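PDB 6TK9: purine nucleoside phosphorylase from Thermus thermophilus, which catalyses the reversible phosphorolysis of purine nucleosides such as inosine and guanosine, releasing the free base and ribose 1-phosphate. Local coordinates for residues I125-D130 / L176-G181. Residues are numbered along the deposited sequence; the frame is centred on the assembly and turned at random.
Sequences IMLHLD and LHLFEG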
ATOM      1  N   ILE A 125       9.553  25.666   1.892  1.00 38.69           N
ATOM      2  CA  ILE A 125       9.455  25.529   3.371  1.00 38.17           C
ATOM      3  C   ILE A 125       8.232  24.651   3.695  1.00 39.36           C
ATOM      4  O   ILE A 125       7.135  24.877   3.107  1.00 34.92           O
ATOM      5  CB  ILE A 125       9.368  26.929   4.005  1.00 37.15           C
ATOM      6  CG1 ILE A 125      10.596  27.784   3.683  1.00 39.88           C
ATOM      7  CG2 ILE A 125       9.124  26.829   5.493  1.00 35.86           C
ATOM      8  CD1 ILE A 125      10.513  29.194   4.223  1.00 41.97           C
ATOM      9  N   MET A 126       8.421  23.669   4.580  1.00 40.89           N
ATOM     10  CA  MET A 126       7.378  22.689   4.964  1.00 43.06           C
ATOM     11  C   MET A 126       7.107  22.887   6.444  1.00 41.06           C
ATOM     12  O   MET A 126       8.034  22.698   7.230  1.00 41.76           O
ATOM     13  CB  MET A 126       7.787  21.231   4.707  1.00 45.56           C
ATOM     14  CG  MET A 126       6.654  20.231   4.975  1.00 44.08           C
ATOM     15  SD  MET A 126       7.193  18.489   5.047  1.00 43.01           S
ATOM     16  CE  MET A 126       7.502  18.290   6.798  1.00 45.83           C
ATOM     17  N   LEU A 127       5.887  23.300   6.764  1.00 39.75           N
ATOM     18  CA  LEU A 127       5.319  23.227   8.123  1.00 42.60           C
ATOM     19  C   LEU A 127       5.124  21.751   8.476  1.00 42.38           C
ATOM     20  O   LEU A 127       4.589  21.012   7.642  1.00 48.93           O
ATOM     21  CB  LEU A 127       3.988  23.976   8.099  1.00 44.66           C
ATOM     22  CG  LEU A 127       3.171  23.942   9.383  1.00 43.60           C
ATOM     23  CD1 LEU A 127       3.925  24.621  10.506  1.00 44.42           C
ATOM     24  CD2 LEU A 127       1.816  24.598   9.163  1.00 46.66           C
ATOM     25  N   HIS A 128       5.557  21.332   9.659  1.00 40.53           N
ATOM     26  CA  HIS A 128       5.358  19.954  10.170  1.00 38.86           C
ATOM     27  C   HIS A 128       3.917  19.832  10.670  1.00 41.64           C
ATOM     28  O   HIS A 128       3.526  20.655  11.523  1.00 45.03           O
ATOM     29  CB  HIS A 128       6.350  19.645  11.291  1.00 37.37           C
ATOM     30  CG  HIS A 128       7.769  19.518  10.851  1.00 37.47           C
ATOM     31  ND1 HIS A 128       8.704  18.863  11.616  1.00 35.42           N
ATOM     32  CD2 HIS A 128       8.409  19.957   9.740  1.00 39.57           C
ATOM     33  CE1 HIS A 128       9.870  18.904  10.993  1.00 42.37           C
ATOM     34  NE2 HIS A 128       9.717  19.568   9.830  1.00 39.07           N
ATOM     35  N   LEU A 129       3.172  18.846  10.168  1.00 39.91           N
ATOM     36  CA  LEU A 129       1.821  18.487  10.665  1.00 36.82           C
ATOM     37  C   LEU A 129       1.892  17.274  11.578  1.00 34.14           C
ATOM     38  O   LEU A 129       1.064  17.197  12.466  1.00 33.60           O
ATOM     39  CB  LEU A 129       0.923  18.198   9.471  1.00 37.78           C
ATOM     40  CG  LEU A 129       0.649  19.413   8.602  1.00 41.27           C
ATOM     41  CD1 LEU A 129      -0.348  19.074   7.501  1.00 44.39           C
ATOM     42  CD2 LEU A 129       0.143  20.565   9.455  1.00 40.62           C
ATOM     43  N   ASP A 130       2.833  16.357  11.336  1.00 37.39           N
ATOM     44  CA  ASP A 130       3.013  15.118  12.148  1.00 38.99           C
ATOM     45  C   ASP A 130       4.384  14.504  11.856  1.00 38.23           C
ATOM     46  O   ASP A 130       5.099  15.004  10.955  1.00 42.08           O
ATOM     47  CB  ASP A 130       1.907  14.108  11.840  1.00 40.46           C
ATOM     48  CG  ASP A 130       1.496  13.242  13.005  1.00 40.99           C
ATOM     49  OD1 ASP A 130       2.045  13.449  14.091  1.00 41.38           O
ATOM     50  OD2 ASP A 130       0.644  12.345  12.794  1.00 46.77           O
ATOM     51  N   LEU A 176       3.721  33.856   0.610  1.00 49.98           N
ATOM     52  CA  LEU A 176       4.655  32.695   0.665  1.00 53.97           C
ATOM     53  C   LEU A 176       3.841  31.390   0.606  1.00 49.39           C
ATOM     54  O   LEU A 176       2.899  31.237   1.413  1.00 48.37           O
ATOM     55  CB  LEU A 176       5.463  32.836   1.965  1.00 60.03           C
ATOM     56  CG  LEU A 176       6.627  31.875   2.212  1.00 63.62           C
ATOM     57  CD1 LEU A 176       6.164  30.697   3.048  1.00 65.50           C
ATOM     58  CD2 LEU A 176       7.289  31.406   0.919  1.00 65.26           C
ATOM     59  N   HIS A 177       4.140  30.511  -0.357  1.00 48.17           N
ATOM     60  CA  HIS A 177       3.466  29.193  -0.503  1.00 47.99           C
ATOM     61  C   HIS A 177       4.114  28.211   0.467  1.00 44.15           C
ATOM     62  O   HIS A 177       5.282  27.841   0.219  1.00 45.82           O
ATOM     63  CB  HIS A 177       3.502  28.636  -1.932  1.00 48.47           C
ATOM     64  CG  HIS A 177       2.796  27.324  -2.040  1.00 55.82           C
ATOM     65  ND1 HIS A 177       1.589  27.078  -1.397  1.00 51.03           N
ATOM     66  CD2 HIS A 177       3.112  26.187  -2.703  1.00 58.08           C
ATOM     67  CE1 HIS A 177       1.199  25.853  -1.665  1.00 55.03           C
ATOM     68  NE2 HIS A 177       2.116  25.285  -2.465  1.00 56.07           N
ATOM     69  N   LEU A 178       3.371  27.853   1.523  1.00 42.42           N
ATOM     70  CA  LEU A 178       3.798  26.991   2.659  1.00 40.68           C
ATOM     71  C   LEU A 178       3.354  25.555   2.374  1.00 43.20           C
ATOM     72  O   LEU A 178       2.129  25.296   2.482  1.00 48.30           O
ATOM     73  CB  LEU A 178       3.167  27.522   3.948  1.00 40.10           C
ATOM     74  CG  LEU A 178       3.513  26.785   5.242  1.00 41.59           C
ATOM     75  CD1 LEU A 178       5.012  26.844   5.545  1.00 43.92           C
ATOM     76  CD2 LEU A 178       2.726  27.372   6.394  1.00 38.60           C
ATOM     77  N   PHE A 179       4.307  24.695   1.982  1.00 40.97           N
ATOM     78  CA  PHE A 179       4.151  23.220   1.948  1.00 41.98           C
ATOM     79  C   PHE A 179       3.923  22.720   3.371  1.00 44.92           C
ATOM     80  O   PHE A 179       4.386  23.360   4.341  1.00 49.81           O
ATOM     81  CB  PHE A 179       5.363  22.505   1.364  1.00 38.46           C
ATOM     82  CG  PHE A 179       5.647  22.873  -0.059  1.00 39.02           C
ATOM     83  CD1 PHE A 179       4.751  22.541  -1.058  1.00 40.38           C
ATOM     84  CD2 PHE A 179       6.784  23.601  -0.388  1.00 41.31           C
ATOM     85  CE1 PHE A 179       5.012  22.889  -2.375  1.00 43.19           C
ATOM     86  CE2 PHE A 179       7.034  23.968  -1.701  1.00 40.28           C
ATOM     87  CZ  PHE A 179       6.146  23.609  -2.693  1.00 43.78           C
ATOM     88  N   GLU A 180       3.199  21.606   3.470  1.00 47.40           N
ATOM     89  CA  GLU A 180       2.762  20.989   4.743  1.00 50.17           C
ATOM     90  C   GLU A 180       3.017  19.486   4.633  1.00 51.80           C
ATOM     91  O   GLU A 180       2.965  18.976   3.507  1.00 50.71           O
ATOM     92  CB  GLU A 180       1.289  21.315   4.991  1.00 55.25           C
ATOM     93  CG  GLU A 180       0.965  22.807   4.959  1.00 54.07           C
ATOM     94  CD  GLU A 180      -0.464  23.120   5.357  1.00 54.23           C
ATOM     95  OE1 GLU A 180      -1.264  22.166   5.484  1.00 61.46           O
ATOM     96  OE2 GLU A 180      -0.780  24.308   5.533  1.00 55.88           O
ATOM     97  N   GLY A 181       3.320  18.804   5.741  1.00 54.01           N
ATOM     98  CA  GLY A 181       3.337  17.335   5.725  1.00 47.48           C
ATOM     99  C   GLY A 181       3.974  16.695   6.937  1.00 46.66           C
ATOM    100  O   GLY A 181       4.179  17.376   7.982  1.00 48.36           O
TER
HETATM  101  O   HOH W   1       7.776  27.900   0.383  1.00 44.29           O
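L129 N donates to G181 O over 2.8 Å in an almost straight bond. Three more backbone bonds bind the two strands in parallel. G181 N meets L127 O at 3.2 Å, and L127 N gives its hydrogen to F179 O at 2.9 Å. The fourth, from F179 N to I125 O, is weak, bent to 120° at the hydrogen. F179 O also receives a CA-H...O contact from M126 CA at 3.1 Å. Just beyond the weak bond, a water links I125 N to H177 O.

In this member of the phosphorylase superfamily, 124-133 lies in the central mixed sheet between 179-185, parallel to it, and 225-235, antiparallel. Helix 161-173 belongs to the right-handed beta-alpha-beta crossover joining the two parallel strands, and it covers the face that carries L127 and E180.

G181 suits its place twice over: its backbone angles call for glycine, and the missing side chain leaves room for M126. The unbranched M126 runs extended through chi1 and chi2, laying CG and SD against G181 N, and a bend at chi3 (92°) turns CE toward G181 O, 3.6 Å away. F179 lies on the same face, its ring also meeting F120. On the face of L127 and E180, L127 meets L178 at a slant, CB of L127 against L178 CD1 at 4.0 Å and their CD2 methyls also touching. Branched and apolar, both leucines suit the surface under helix 161-173, L127 packing on I164 and A167 and L178 on A171. I125 adds its CG2 methyl to L178 CD1, bringing in F260 of helix 257-270. E180 serves two neighbours: its aliphatic stem takes L129, CD1 lying 3.7 Å from E180 CB, and its extended chain brings OE1 to a salt bridge with R168 of helix 161-173.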